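PDB 5JBD: inactive glucansucrase from Lactobacillus reuteri, which belongs to glycosyl hydrolase family 70 and is built around a (beta/alpha)8 barrel, with a calcium ion bound in the model. Local coordinates for residues Y347-V352 against A451-N456; S387-H392 against Y465-N470; N445-Y450 against S480-A485; T488-R493 against L684-F689. One frame throughout, in Å; residues are numbered along the deposited sequence.

Contact 1. Residues Y347-V352 against A451-N456; sequences YTLENV and AILLSN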
loop_
_atom_site.group_PDB
_atom_site.type_symbol
_atom_site.label_atom_id
_atom_site.label_comp_id
_atom_site.label_asym_id
_atom_site.label_seq_id
_atom_site.Cartn_x
_atom_site.Cartn_y
_atom_site.Cartn_z
ATOM N N TYR A 347 -1.946 -17.739 -6.101
ATOM C CA TYR A 347 -0.965 -18.680 -5.569
ATOM C C TYR A 347 -1.004 -20.012 -6.324
ATOM O O TYR A 347 0.039 -20.591 -6.599
ATOM C CB TYR A 347 -1.098 -18.871 -4.055
ATOM C CG TYR A 347 -0.712 -17.614 -3.306
ATOM C CD1 TYR A 347 0.615 -17.156 -3.297
ATOM C CD2 TYR A 347 -1.682 -16.833 -2.663
ATOM C CE1 TYR A 347 0.964 -15.971 -2.646
ATOM C CE2 TYR A 347 -1.344 -15.656 -2.010
ATOM C CZ TYR A 347 -0.022 -15.227 -2.005
ATOM O OH TYR A 347 0.289 -14.059 -1.355
ATOM N N THR A 348 -2.195 -20.458 -6.707
ATOM C CA THR A 348 -2.332 -21.681 -7.491
ATOM C C THR A 348 -1.661 -21.550 -8.864
ATOM O O THR A 348 -0.892 -22.430 -9.280
ATOM C CB THR A 348 -3.814 -22.077 -7.624
ATOM O OG1 THR A 348 -4.320 -22.425 -6.324
ATOM C CG2 THR A 348 -3.993 -23.263 -8.559
ATOM N N LEU A 349 -1.956 -20.469 -9.559
ATOM C CA LEU A 349 -1.307 -20.197 -10.840
ATOM C C LEU A 349 0.220 -20.225 -10.700
ATOM O O LEU A 349 0.897 -20.876 -11.498
ATOM C CB LEU A 349 -1.754 -18.856 -11.406
ATOM C CG LEU A 349 -3.189 -18.799 -11.942
ATOM C CD1 LEU A 349 -3.634 -17.354 -12.130
ATOM C CD2 LEU A 349 -3.337 -19.563 -13.254
ATOM N N GLU A 350 0.752 -19.555 -9.677
ATOM C CA GLU A 350 2.210 -19.521 -9.462
ATOM C C GLU A 350 2.794 -20.875 -9.032
ATOM O O GLU A 350 3.870 -21.273 -9.525
ATOM C CB GLU A 350 2.613 -18.409 -8.481
ATOM C CG GLU A 350 2.283 -17.002 -9.004
ATOM C CD GLU A 350 3.343 -15.940 -8.712
ATOM O OE1 GLU A 350 3.981 -15.992 -7.638
ATOM O OE2 GLU A 350 3.503 -15.024 -9.558
ATOM N N ASN A 351 2.092 -21.593 -8.145
ATOM C CA ASN A 351 2.601 -22.869 -7.666
ATOM C C ASN A 351 2.510 -23.956 -8.743
ATOM O O ASN A 351 3.329 -24.867 -8.750
ATOM C CB ASN A 351 1.882 -23.371 -6.388
ATOM C CG ASN A 351 2.055 -22.456 -5.172
ATOM O OD1 ASN A 351 1.313 -22.545 -4.159
ATOM N ND2 ASN A 351 3.022 -21.607 -5.243
ATOM N N VAL A 352 1.529 -23.869 -9.645
ATOM C CA VAL A 352 1.317 -24.903 -10.677
ATOM C C VAL A 352 2.105 -24.618 -11.949
ATOM O O VAL A 352 2.719 -25.528 -12.511
ATOM C CB VAL A 352 -0.177 -25.065 -11.025
ATOM C CG1 VAL A 352 -0.407 -25.990 -12.216
ATOM C CG2 VAL A 352 -0.945 -25.586 -9.823
ATOM N N ALA A 451 -3.987 -17.165 -19.957
ATOM C CA ALA A 451 -4.986 -17.926 -20.720
ATOM C C ALA A 451 -6.031 -18.555 -19.791
ATOM O O ALA A 451 -7.223 -18.571 -20.122
ATOM C CB ALA A 451 -4.328 -18.993 -21.566
ATOM N N ILE A 452 -5.580 -19.047 -18.638
ATOM C CA ILE A 452 -6.475 -19.561 -17.605
ATOM C C ILE A 452 -7.292 -18.420 -16.989
ATOM O O ILE A 452 -8.530 -18.488 -16.944
ATOM C CB ILE A 452 -5.690 -20.336 -16.498
ATOM C CG1 ILE A 452 -5.058 -21.624 -17.055
ATOM C CG2 ILE A 452 -6.568 -20.626 -15.283
ATOM C CD1 ILE A 452 -6.044 -22.721 -17.440
ATOM N N LEU A 453 -6.599 -17.366 -16.531
ATOM C CA LEU A 453 -7.261 -16.224 -15.913
ATOM C C LEU A 453 -8.377 -15.637 -16.800
ATOM O O LEU A 453 -9.478 -15.363 -16.323
ATOM C CB LEU A 453 -6.261 -15.112 -15.575
ATOM C CG LEU A 453 -6.833 -14.057 -14.602
ATOM C CD1 LEU A 453 -6.613 -14.487 -13.165
ATOM C CD2 LEU A 453 -6.208 -12.687 -14.838
ATOM N N LEU A 454 -8.089 -15.458 -18.078
ATOM C CA LEU A 454 -9.009 -14.770 -18.979
ATOM C C LEU A 454 -10.136 -15.639 -19.538
ATOM O O LEU A 454 -11.072 -15.110 -20.140
ATOM C CB LEU A 454 -8.223 -14.104 -20.106
ATOM C CG LEU A 454 -7.286 -12.973 -19.612
ATOM C CD1 LEU A 454 -6.333 -12.541 -20.717
ATOM C CD2 LEU A 454 -8.066 -11.767 -19.100
ATOM N N SER A 455 -10.036 -16.956 -19.385
ATOM C CA SER A 455 -11.103 -17.881 -19.798
ATOM C C SER A 455 -11.948 -18.362 -18.616
ATOM O O SER A 455 -13.003 -18.956 -18.833
ATOM C CB SER A 455 -10.517 -19.077 -20.564
ATOM O OG SER A 455 -9.583 -19.808 -19.783
ATOM N N ASN A 456 -11.504 -18.113 -17.379
ATOM C CA ASN A 456 -12.248 -18.571 -16.193
ATOM C C ASN A 456 -13.636 -17.911 -16.050
ATOM O O ASN A 456 -13.778 -16.699 -16.229
ATOM C CB ASN A 456 -11.435 -18.321 -14.906
ATOM C CG ASN A 456 -10.498 -19.470 -14.551
ATOM O OD1 ASN A 456 -10.522 -20.555 -15.147
ATOM N ND2 ASN A 456 -9.694 -19.247 -13.525
#

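Contact 2. Residues S387-H392 against Y465-N470; sequences SFVTNH and YGDLYN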
loop_
_atom_site.group_PDB
_atom_site.type_symbol
_atom_site.label_atom_id
_atom_site.label_comp_id
_atom_site.label_asym_id
_atom_site.label_seq_id
_atom_site.Cartn_x
_atom_site.Cartn_y
_atom_site.Cartn_z
ATOM N N SER A 387 -9.714 -11.576 -9.765
ATOM C CA SER A 387 -8.557 -12.470 -9.741
ATOM C C SER A 387 -7.465 -11.860 -10.594
ATOM O O SER A 387 -7.732 -10.997 -11.434
ATOM C CB SER A 387 -8.937 -13.880 -10.250
ATOM O OG SER A 387 -9.538 -13.819 -11.541
ATOM N N PHE A 388 -6.246 -12.343 -10.416
ATOM C CA PHE A 388 -5.104 -11.782 -11.120
ATOM C C PHE A 388 -3.967 -12.784 -11.273
ATOM O O PHE A 388 -3.828 -13.716 -10.472
ATOM C CB PHE A 388 -4.599 -10.541 -10.346
ATOM C CG PHE A 388 -4.170 -10.858 -8.946
ATOM C CD1 PHE A 388 -5.120 -11.004 -7.938
ATOM C CD2 PHE A 388 -2.843 -11.104 -8.654
ATOM C CE1 PHE A 388 -4.745 -11.337 -6.647
ATOM C CE2 PHE A 388 -2.455 -11.451 -7.366
ATOM C CZ PHE A 388 -3.402 -11.551 -6.365
ATOM N N VAL A 389 -3.137 -12.536 -12.295
ATOM C CA VAL A 389 -1.834 -13.188 -12.504
ATOM C C VAL A 389 -0.718 -12.395 -11.807
ATOM O O VAL A 389 0.217 -12.982 -11.244
ATOM C CB VAL A 389 -1.524 -13.316 -14.017
ATOM C CG1 VAL A 389 -0.083 -13.763 -14.279
ATOM C CG2 VAL A 389 -2.505 -14.298 -14.679
ATOM N N THR A 390 -0.796 -11.061 -11.882
ATOM C CA THR A 390 0.185 -10.193 -11.218
ATOM C C THR A 390 -0.498 -8.943 -10.673
ATOM O O THR A 390 -1.495 -8.491 -11.225
ATOM C CB THR A 390 1.309 -9.749 -12.199
ATOM O OG1 THR A 390 1.648 -10.810 -13.108
ATOM C CG2 THR A 390 2.565 -9.317 -11.430
ATOM N N ASN A 391 0.038 -8.395 -9.589
ATOM C CA ASN A 391 -0.250 -7.017 -9.205
ATOM C C ASN A 391 1.041 -6.315 -8.762
ATOM O O ASN A 391 2.123 -6.927 -8.718
ATOM C CB ASN A 391 -1.369 -6.944 -8.151
ATOM C CG ASN A 391 -0.995 -7.599 -6.834
ATOM O OD1 ASN A 391 0.130 -7.463 -6.346
ATOM N ND2 ASN A 391 -1.957 -8.314 -6.242
ATOM N N HIS A 392 0.938 -5.031 -8.458
ATOM C CA HIS A 392 2.127 -4.207 -8.121
ATOM C C HIS A 392 2.917 -4.748 -6.915
ATOM O O HIS A 392 4.149 -4.700 -6.907
ATOM C CB HIS A 392 1.730 -2.741 -7.880
ATOM C CG HIS A 392 0.826 -2.549 -6.708
ATOM N ND1 HIS A 392 -0.543 -2.713 -6.786
ATOM C CD2 HIS A 392 1.094 -2.257 -5.416
ATOM C CE1 HIS A 392 -1.077 -2.503 -5.601
ATOM N NE2 HIS A 392 -0.107 -2.219 -4.751
ATOM N N TYR A 465 -0.486 -3.786 -15.655
ATOM C CA TYR A 465 0.299 -2.883 -16.508
ATOM C C TYR A 465 1.684 -3.427 -16.867
ATOM O O TYR A 465 2.077 -3.402 -18.043
ATOM C CB TYR A 465 0.470 -1.509 -15.839
ATOM C CG TYR A 465 1.543 -0.630 -16.477
ATOM C CD1 TYR A 465 1.393 -0.154 -17.781
ATOM C CD2 TYR A 465 2.706 -0.271 -15.774
ATOM C CE1 TYR A 465 2.363 0.642 -18.381
ATOM C CE2 TYR A 465 3.679 0.537 -16.362
ATOM C CZ TYR A 465 3.500 0.991 -17.663
ATOM O OH TYR A 465 4.440 1.794 -18.270
ATOM N N GLY A 466 2.414 -3.903 -15.859
ATOM C CA GLY A 466 3.773 -4.429 -16.060
ATOM C C GLY A 466 3.926 -5.753 -16.819
ATOM O O GLY A 466 5.057 -6.183 -17.087
ATOM N N ASP A 467 2.811 -6.429 -17.119
ATOM C CA ASP A 467 2.822 -7.606 -17.978
ATOM C C ASP A 467 2.596 -7.234 -19.442
ATOM O O ASP A 467 2.933 -8.020 -20.334
ATOM C CB ASP A 467 1.780 -8.640 -17.509
ATOM C CG ASP A 467 2.152 -9.288 -16.173
ATOM O OD1 ASP A 467 3.361 -9.386 -15.875
ATOM O OD2 ASP A 467 1.232 -9.709 -15.424
ATOM N N LEU A 468 2.077 -6.025 -19.699
ATOM C CA LEU A 468 1.970 -5.488 -21.070
ATOM C C LEU A 468 3.131 -4.569 -21.458
ATOM O O LEU A 468 3.475 -4.501 -22.631
ATOM C CB LEU A 468 0.652 -4.733 -21.261
ATOM C CG LEU A 468 -0.657 -5.519 -21.078
ATOM C CD1 LEU A 468 -1.851 -4.652 -21.459
ATOM C CD2 LEU A 468 -0.661 -6.792 -21.900
ATOM N N TYR A 469 3.734 -3.877 -20.490
ATOM C CA TYR A 469 4.784 -2.890 -20.763
ATOM C C TYR A 469 5.955 -3.082 -19.808
ATOM O O TYR A 469 5.763 -3.538 -18.667
ATOM C CB TYR A 469 4.215 -1.461 -20.632
ATOM C CG TYR A 469 3.113 -1.199 -21.639
ATOM C CD1 TYR A 469 3.416 -0.777 -22.946
ATOM C CD2 TYR A 469 1.768 -1.421 -21.308
ATOM C CE1 TYR A 469 2.407 -0.575 -23.889
ATOM C CE2 TYR A 469 0.756 -1.217 -22.240
ATOM C CZ TYR A 469 1.064 -0.803 -23.521
ATOM O OH TYR A 469 0.055 -0.610 -24.442
ATOM N N ASN A 470 7.159 -2.725 -20.273
ATOM C CA ASN A 470 8.335 -2.679 -19.398
ATOM C C ASN A 470 8.145 -1.541 -18.412
ATOM O O ASN A 470 8.188 -0.365 -18.776
ATOM C CB ASN A 470 9.624 -2.503 -20.202
ATOM C CG ASN A 470 9.957 -3.718 -21.050
ATOM O OD1 ASN A 470 9.467 -4.825 -20.809
ATOM N ND2 ASN A 470 10.822 -3.518 -22.049
#

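Contact 3. Residues N445-Y450 against S480-A485; sequences NVPAQY and SIYYDA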
loop_
_atom_site.group_PDB
_atom_site.type_symbol
_atom_site.label_atom_id
_atom_site.label_comp_id
_atom_site.label_asym_id
_atom_site.label_seq_id
_atom_site.Cartn_x
_atom_site.Cartn_y
_atom_site.Cartn_z
ATOM N N ASN A 445 5.727 -19.599 -17.632
ATOM C CA ASN A 445 4.390 -19.774 -18.202
ATOM C C ASN A 445 3.438 -18.591 -18.024
ATOM O O ASN A 445 2.252 -18.787 -17.724
ATOM C CB ASN A 445 3.741 -21.057 -17.620
ATOM C CG ASN A 445 4.299 -22.334 -18.222
ATOM O OD1 ASN A 445 4.273 -22.556 -19.453
ATOM N ND2 ASN A 445 4.751 -23.220 -17.357
ATOM N N VAL A 446 3.931 -17.366 -18.215
ATOM C CA VAL A 446 3.076 -16.187 -18.041
ATOM C C VAL A 446 1.880 -16.197 -19.018
ATOM O O VAL A 446 0.733 -15.955 -18.594
ATOM C CB VAL A 446 3.883 -14.864 -18.079
ATOM C CG1 VAL A 446 2.957 -13.648 -18.052
ATOM C CG2 VAL A 446 4.822 -14.812 -16.875
ATOM N N PRO A 447 2.120 -16.508 -20.304
ATOM C CA PRO A 447 0.989 -16.594 -21.235
ATOM C C PRO A 447 -0.096 -17.596 -20.821
ATOM O O PRO A 447 -1.281 -17.263 -20.879
ATOM C CB PRO A 447 1.644 -17.007 -22.549
ATOM C CG PRO A 447 3.016 -16.421 -22.473
ATOM C CD PRO A 447 3.403 -16.614 -21.020
ATOM N N ALA A 448 0.303 -18.776 -20.361
ATOM C CA ALA A 448 -0.674 -19.773 -19.894
ATOM C C ALA A 448 -1.409 -19.326 -18.619
ATOM O O ALA A 448 -2.605 -19.606 -18.463
ATOM C CB ALA A 448 -0.002 -21.141 -19.699
ATOM N N GLN A 449 -0.711 -18.660 -17.702
ATOM C CA GLN A 449 -1.365 -18.128 -16.518
ATOM C C GLN A 449 -2.494 -17.193 -16.939
ATOM O O GLN A 449 -3.616 -17.313 -16.432
ATOM C CB GLN A 449 -0.388 -17.427 -15.580
ATOM C CG GLN A 449 0.544 -18.393 -14.863
ATOM C CD GLN A 449 1.452 -17.725 -13.846
ATOM O OE1 GLN A 449 0.981 -17.079 -12.903
ATOM N NE2 GLN A 449 2.765 -17.895 -14.018
ATOM N N TYR A 450 -2.207 -16.299 -17.894
ATOM C CA TYR A 450 -3.243 -15.404 -18.432
ATOM C C TYR A 450 -4.343 -16.118 -19.219
ATOM O O TYR A 450 -5.506 -15.698 -19.186
ATOM C CB TYR A 450 -2.625 -14.274 -19.285
ATOM C CG TYR A 450 -2.257 -13.061 -18.469
ATOM C CD1 TYR A 450 -3.239 -12.152 -18.075
ATOM C CD2 TYR A 450 -0.937 -12.827 -18.060
ATOM C CE1 TYR A 450 -2.918 -11.039 -17.308
ATOM C CE2 TYR A 450 -0.608 -11.716 -17.288
ATOM C CZ TYR A 450 -1.596 -10.824 -16.915
ATOM O OH TYR A 450 -1.298 -9.724 -16.142
ATOM N N SER A 480 6.185 -5.114 -23.242
ATOM C CA SER A 480 6.794 -6.299 -22.634
ATOM C C SER A 480 6.892 -7.413 -23.670
ATOM O O SER A 480 6.146 -7.453 -24.649
ATOM C CB SER A 480 5.950 -6.785 -21.443
ATOM O OG SER A 480 6.283 -8.118 -21.073
ATOM N N ILE A 481 7.799 -8.345 -23.434
ATOM C CA ILE A 481 7.827 -9.597 -24.212
ATOM C C ILE A 481 6.447 -10.295 -24.267
ATOM O O ILE A 481 6.119 -10.959 -25.255
ATOM C CB ILE A 481 8.922 -10.560 -23.641
ATOM C CG1 ILE A 481 9.134 -11.788 -24.528
ATOM C CG2 ILE A 481 8.666 -10.939 -22.177
ATOM C CD1 ILE A 481 10.213 -12.748 -24.041
ATOM N N TYR A 482 5.642 -10.151 -23.218
ATOM C CA TYR A 482 4.338 -10.833 -23.165
ATOM C C TYR A 482 3.161 -10.051 -23.758
ATOM O O TYR A 482 2.036 -10.545 -23.727
ATOM C CB TYR A 482 4.023 -11.249 -21.727
ATOM C CG TYR A 482 5.083 -12.118 -21.108
ATOM C CD1 TYR A 482 5.491 -13.304 -21.731
ATOM C CD2 TYR A 482 5.695 -11.770 -19.891
ATOM C CE1 TYR A 482 6.478 -14.096 -21.169
ATOM C CE2 TYR A 482 6.689 -12.567 -19.329
ATOM C CZ TYR A 482 7.065 -13.737 -19.972
ATOM O OH TYR A 482 8.041 -14.542 -19.409
ATOM N N TYR A 483 3.407 -8.865 -24.322
ATOM C CA TYR A 483 2.314 -8.023 -24.865
ATOM C C TYR A 483 1.455 -8.760 -25.908
ATOM O O TYR A 483 0.211 -8.728 -25.837
ATOM C CB TYR A 483 2.862 -6.699 -25.454
ATOM C CG TYR A 483 1.791 -5.787 -26.057
ATOM C CD1 TYR A 483 1.315 -5.991 -27.354
ATOM C CD2 TYR A 483 1.243 -4.732 -25.321
ATOM C CE1 TYR A 483 0.330 -5.190 -27.897
ATOM C CE2 TYR A 483 0.276 -3.911 -25.870
ATOM C CZ TYR A 483 -0.170 -4.141 -27.155
ATOM O OH TYR A 483 -1.127 -3.345 -27.710
ATOM N N ASP A 484 2.102 -9.414 -26.875
ATOM C CA ASP A 484 1.355 -10.022 -27.984
ATOM C C ASP A 484 0.442 -11.153 -27.490
ATOM O O ASP A 484 -0.729 -11.237 -27.884
ATOM C CB ASP A 484 2.297 -10.533 -29.081
ATOM C CG ASP A 484 2.885 -9.416 -29.937
ATOM O OD1 ASP A 484 2.366 -8.285 -29.942
ATOM O OD2 ASP A 484 3.881 -9.690 -30.622
ATOM N N ALA A 485 0.970 -12.001 -26.616
ATOM C CA ALA A 485 0.208 -13.118 -26.081
ATOM C C ALA A 485 -0.976 -12.648 -25.264
ATOM O O ALA A 485 -2.107 -13.083 -25.492
ATOM C CB ALA A 485 1.098 -14.010 -25.225
HETATM O O HOH W 1 6.691 -17.117 -19.395
#

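Contact 4. Residues T488-R493 against L684-F689; sequences TLMRAR and LGITDF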
loop_
_atom_site.group_PDB
_atom_site.type_symbol
_atom_site.label_atom_id
_atom_site.label_comp_id
_atom_site.label_asym_id
_atom_site.label_seq_id
_atom_site.Cartn_x
_atom_site.Cartn_y
_atom_site.Cartn_z
ATOM N N THR A 488 -3.676 -10.701 -27.377
ATOM C CA THR A 488 -4.421 -11.688 -28.166
ATOM C C THR A 488 -5.517 -12.361 -27.314
ATOM O O THR A 488 -6.657 -12.482 -27.742
ATOM C CB THR A 488 -3.475 -12.731 -28.801
ATOM O OG1 THR A 488 -2.519 -12.050 -29.607
ATOM C CG2 THR A 488 -4.229 -13.711 -29.692
ATOM N N LEU A 489 -5.166 -12.761 -26.099
ATOM C CA LEU A 489 -6.136 -13.378 -25.194
ATOM C C LEU A 489 -7.229 -12.382 -24.755
ATOM O O LEU A 489 -8.409 -12.751 -24.632
ATOM C CB LEU A 489 -5.416 -13.966 -23.970
ATOM C CG LEU A 489 -4.476 -15.146 -24.251
ATOM C CD1 LEU A 489 -3.569 -15.409 -23.042
ATOM C CD2 LEU A 489 -5.289 -16.390 -24.612
ATOM N N MET A 490 -6.838 -11.128 -24.529
ATOM C CA MET A 490 -7.783 -10.089 -24.083
ATOM C C MET A 490 -8.859 -9.814 -25.143
ATOM O O MET A 490 -10.053 -9.825 -24.832
ATOM C CB MET A 490 -7.028 -8.815 -23.707
ATOM C CG MET A 490 -6.235 -8.925 -22.417
ATOM S SD MET A 490 -5.127 -7.521 -22.175
ATOM C CE MET A 490 -6.280 -6.266 -21.607
ATOM N N ARG A 491 -8.442 -9.646 -26.401
ATOM C CA ARG A 491 -9.384 -9.415 -27.501
ATOM C C ARG A 491 -10.282 -10.635 -27.728
ATOM O O ARG A 491 -11.492 -10.490 -27.937
ATOM C CB ARG A 491 -8.661 -9.078 -28.811
ATOM C CG ARG A 491 -8.001 -7.712 -28.856
ATOM C CD ARG A 491 -7.210 -7.529 -30.147
ATOM N NE ARG A 491 -6.134 -6.546 -29.978
ATOM C CZ ARG A 491 -6.187 -5.257 -30.331
ATOM N NH1 ARG A 491 -7.272 -4.738 -30.901
ATOM N NH2 ARG A 491 -5.132 -4.464 -30.108
ATOM N N ALA A 492 -9.685 -11.834 -27.709
ATOM C CA ALA A 492 -10.454 -13.071 -27.868
ATOM C C ALA A 492 -11.503 -13.256 -26.758
ATOM O O ALA A 492 -12.610 -13.748 -27.015
ATOM C CB ALA A 492 -9.519 -14.281 -27.938
ATOM N N ARG A 493 -11.157 -12.863 -25.531
ATOM C CA ARG A 493 -12.098 -12.969 -24.422
ATOM C C ARG A 493 -13.403 -12.232 -24.735
ATOM O O ARG A 493 -14.500 -12.787 -24.534
ATOM C CB ARG A 493 -11.508 -12.432 -23.132
ATOM C CG ARG A 493 -12.414 -12.656 -21.918
ATOM C CD ARG A 493 -11.776 -12.104 -20.654
ATOM N NE ARG A 493 -12.453 -12.569 -19.453
ATOM C CZ ARG A 493 -13.429 -11.929 -18.804
ATOM N NH1 ARG A 493 -13.899 -10.749 -19.228
ATOM N NH2 ARG A 493 -13.952 -12.500 -17.723
ATOM N N LEU A 684 -8.935 -3.504 -26.350
ATOM C CA LEU A 684 -8.500 -4.678 -25.592
ATOM C C LEU A 684 -9.583 -5.297 -24.695
ATOM O O LEU A 684 -9.314 -6.284 -23.985
ATOM C CB LEU A 684 -7.264 -4.321 -24.759
ATOM C CG LEU A 684 -6.010 -3.912 -25.551
ATOM C CD1 LEU A 684 -4.872 -3.591 -24.598
ATOM C CD2 LEU A 684 -5.578 -4.997 -26.531
ATOM N N GLY A 685 -10.797 -4.747 -24.717
ATOM C CA GLY A 685 -11.896 -5.263 -23.898
ATOM C C GLY A 685 -11.830 -4.930 -22.409
ATOM O O GLY A 685 -12.532 -5.556 -21.602
ATOM N N ILE A 686 -11.009 -3.944 -22.033
ATOM C CA ILE A 686 -10.958 -3.483 -20.639
ATOM C C ILE A 686 -12.237 -2.694 -20.385
ATOM O O ILE A 686 -12.593 -1.813 -21.178
ATOM C CB ILE A 686 -9.722 -2.602 -20.369
ATOM C CG1 ILE A 686 -8.439 -3.431 -20.523
ATOM C CG2 ILE A 686 -9.786 -2.001 -18.981
ATOM C CD1 ILE A 686 -7.205 -2.604 -20.767
ATOM N N THR A 687 -12.958 -3.057 -19.331
ATOM C CA THR A 687 -14.197 -2.365 -18.973
ATOM C C THR A 687 -14.049 -1.484 -17.722
ATOM O O THR A 687 -14.832 -0.546 -17.536
ATOM C CB THR A 687 -15.335 -3.378 -18.725
ATOM O OG1 THR A 687 -15.019 -4.174 -17.585
ATOM C CG2 THR A 687 -15.567 -4.278 -19.937
ATOM N N ASP A 688 -13.059 -1.791 -16.880
ATOM C CA ASP A 688 -12.888 -1.148 -15.587
ATOM C C ASP A 688 -11.418 -0.817 -15.372
ATOM O O ASP A 688 -10.570 -1.715 -15.335
ATOM C CB ASP A 688 -13.414 -2.073 -14.492
ATOM C CG ASP A 688 -14.935 -2.157 -14.504
ATOM O OD1 ASP A 688 -15.593 -1.244 -13.945
ATOM O OD2 ASP A 688 -15.464 -3.122 -15.120
ATOM N N PHE A 689 -11.130 0.474 -15.231
ATOM C CA PHE A 689 -9.752 1.000 -15.210
ATOM C C PHE A 689 -9.383 1.358 -13.778
ATOM O O PHE A 689 -9.928 2.316 -13.207
ATOM C CB PHE A 689 -9.670 2.212 -16.149
ATOM C CG PHE A 689 -8.278 2.524 -16.659
ATOM C CD1 PHE A 689 -7.469 3.423 -15.992
ATOM C CD2 PHE A 689 -7.799 1.943 -17.831
ATOM C CE1 PHE A 689 -6.199 3.723 -16.460
ATOM C CE2 PHE A 689 -6.528 2.245 -18.315
ATOM C CZ PHE A 689 -5.730 3.134 -17.626
#

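Contact 1. Residues Y347-V352 against A451-N456
Between residues 347-352 and 451-456 the nearest CA atoms are those of Leu-349 and Ile-452, 8.5 Å apart. The segments lie on helices 343-354 and 446-455, both in the outer layer of the (beta/alpha)8 barrel. At this spacing only side chains meet; the segments bury 101 Å² between them, and the atoms that meet are methyl groups. Leu-349 supplies the larger share by reaching between Ile-452 and Leu-453 with its two methyls. Its CD2 meets the branch methyl of Ile-452, CG2, at 4.0 Å, and the side chains lie alongside each other, pointing opposite ways. CG2 is the contacting branch because it stands anti to the backbone N of Ile-452, whereas CG1 turns beside that N (chi1 -66°) and leads the end of the chain away from Leu-349; Ile-452 also packs on Val-541 of strand 537-542. The other methyl of Leu-349, CD1, touches CD1 of Leu-453 more loosely, at 4.3 Å. Leu-365 of helix 364-367 packs against Leu-349, and all three residues of the contact are buried. Near the C-terminal end of helix 446-455, Ser-455 OG turns back and donates in the carbonyl plane to a lone pair of Ala-451 O at 2.7 Å.

Contact 2. Residues S387-H392 against Y465-N470
Thr-390 and Asp-467 join the loop after strand 385-388 to the short helical turn 465-468 that follows strand 460-464, at the C-terminal end of the (beta/alpha)8 barrel. The tight part is a single bond: Asp-467 OD2 accepts from Thr-390 OG1 at 2.6 Å through its syn lone pair, on the side of the other carboxylate oxygen. The hydroxyl can reach it because OG1 sits beside the backbone N of Thr-390 (chi1 -37°), with CG2 turned anti to that N. Thr-390 CB follows close behind, 3.2 Å from Asp-467 OD2. Around this point the contact is loose. Val-389 comes no nearer than 4.4 Å, from CG1 to Asp-467 OD2, and the nearest CA atoms, of Thr-390 and Asp-467, are 7.7 Å apart; the segments bury only 79 Å² between them. No touching residue lies on the solvent side, so the carboxylate is buried. Its OD2 is gripped a second time by Tyr-450 OH, and its OD1 forms a salt bridge with Arg-395, which would probably favour the ionised form. Next to Thr-390, ND2 of Asn-391 sits 3.3 Å above the plane of the Phe-388 ring, nearer its margin than its centre.

Contact 3. Residues N445-Y450 against S480-A485
The ring of Tyr-482 is sandwiched between two aliphatic side chains. Val-446 covers one face in a CH-pi contact, its CB 3.8 Å from the ring centroid and only 11° off the normal; on the opposite face Ile-481 CG2 sits over the centre, 3.6 Å above the plane. With Val-446 CB centred, its methyls spread over the same side of the ring: CG1 reaches CD2 of Tyr-482, and CG2 reaches CE2. Placing CG1 anti to the backbone N of Val-446 (chi1 174°) also sets that methyl in plane at the edge of the Tyr-450 ring. Pro-447 approaches the Tyr-482 ring obliquely, its CD 4.0 Å from CE1, while its CB rests on CB of Ala-485 at 4.1 Å. The nearest CA atoms are those of Pro-447 and Ala-485, 6.0 Å apart. Polar groups close the margin through a water, which accepts from Val-446 N at 3.0 Å and lies 2.9 Å from Tyr-482 OH, so it serves an N-H of the first helical turn. On the other segment Tyr-482 N donates almost straight to Ser-480 OG (169°), a capping bond within the type I turn Ser-480 to Tyr-483. Joining the N-terminal ends of helices 446-455 and 483-496, which precede and follow strand 460-464, this packing is typical of neighbouring outer helices in a (beta/alpha)8 barrel.

Contact 4. Residues T488-R493 against L684-F689
Met-490 and Arg-491 of helix 483-496, in the outer layer of the (beta/alpha)8 barrel, pack against Leu-684 at the Schellman motif that ends helix 678-683 ahead of strand 688-691. The backbones are close, with Arg-491 CA 5.2 Å from Leu-684 CA. Met-490 bends at its last torsion (chi3 78°), which brings CE against two neighbours, Leu-684 CB at 3.8 Å and Ile-686 CG1 at 3.7 Å. CD1 of Ile-686 is also near Met-490 CE, at 3.9 Å. Arg-491 behaves differently. Its chain runs extended from CG to NE, then turns at the guanidinium (chi4 -98°) so that one face of the flat group lies against Leu-684 CD2, with NH2 the nearest atom at 3.6 Å. On Leu-684, then, the methionine meets CB and the arginine CD2. Gly-685 has the positive phi (75°) of the Schellman motif, by which the chain leaves helix 678-683. Closest of all, Met-490 CB lies 3.4 Å from the backbone oxygen of Leu-684.

In the fold
From the N terminus, contact 1 opens on helix 343-354, the helix after strand 340-341, and contact 2 on the exit of strand 385-388. Contact 3 opens at the start of helix 446-455 before contact 1 closes further along that helix; contact 2 then closes beyond strand 460-464, and contact 3 at the start of helix 483-496. These three loops therefore cross one another, binding helices 343-354, 446-455 and 483-496 to the ends of strands 385-388 and 460-464; a backbone bond between Leu-468 and Ser-480 ties contact 2 to contact 3. Contact 4 follows in series. Its loop, from helix 483-496 to the approach of strand 688-691, takes in most of the branched antiparallel sheet and then barrel strand 652-654.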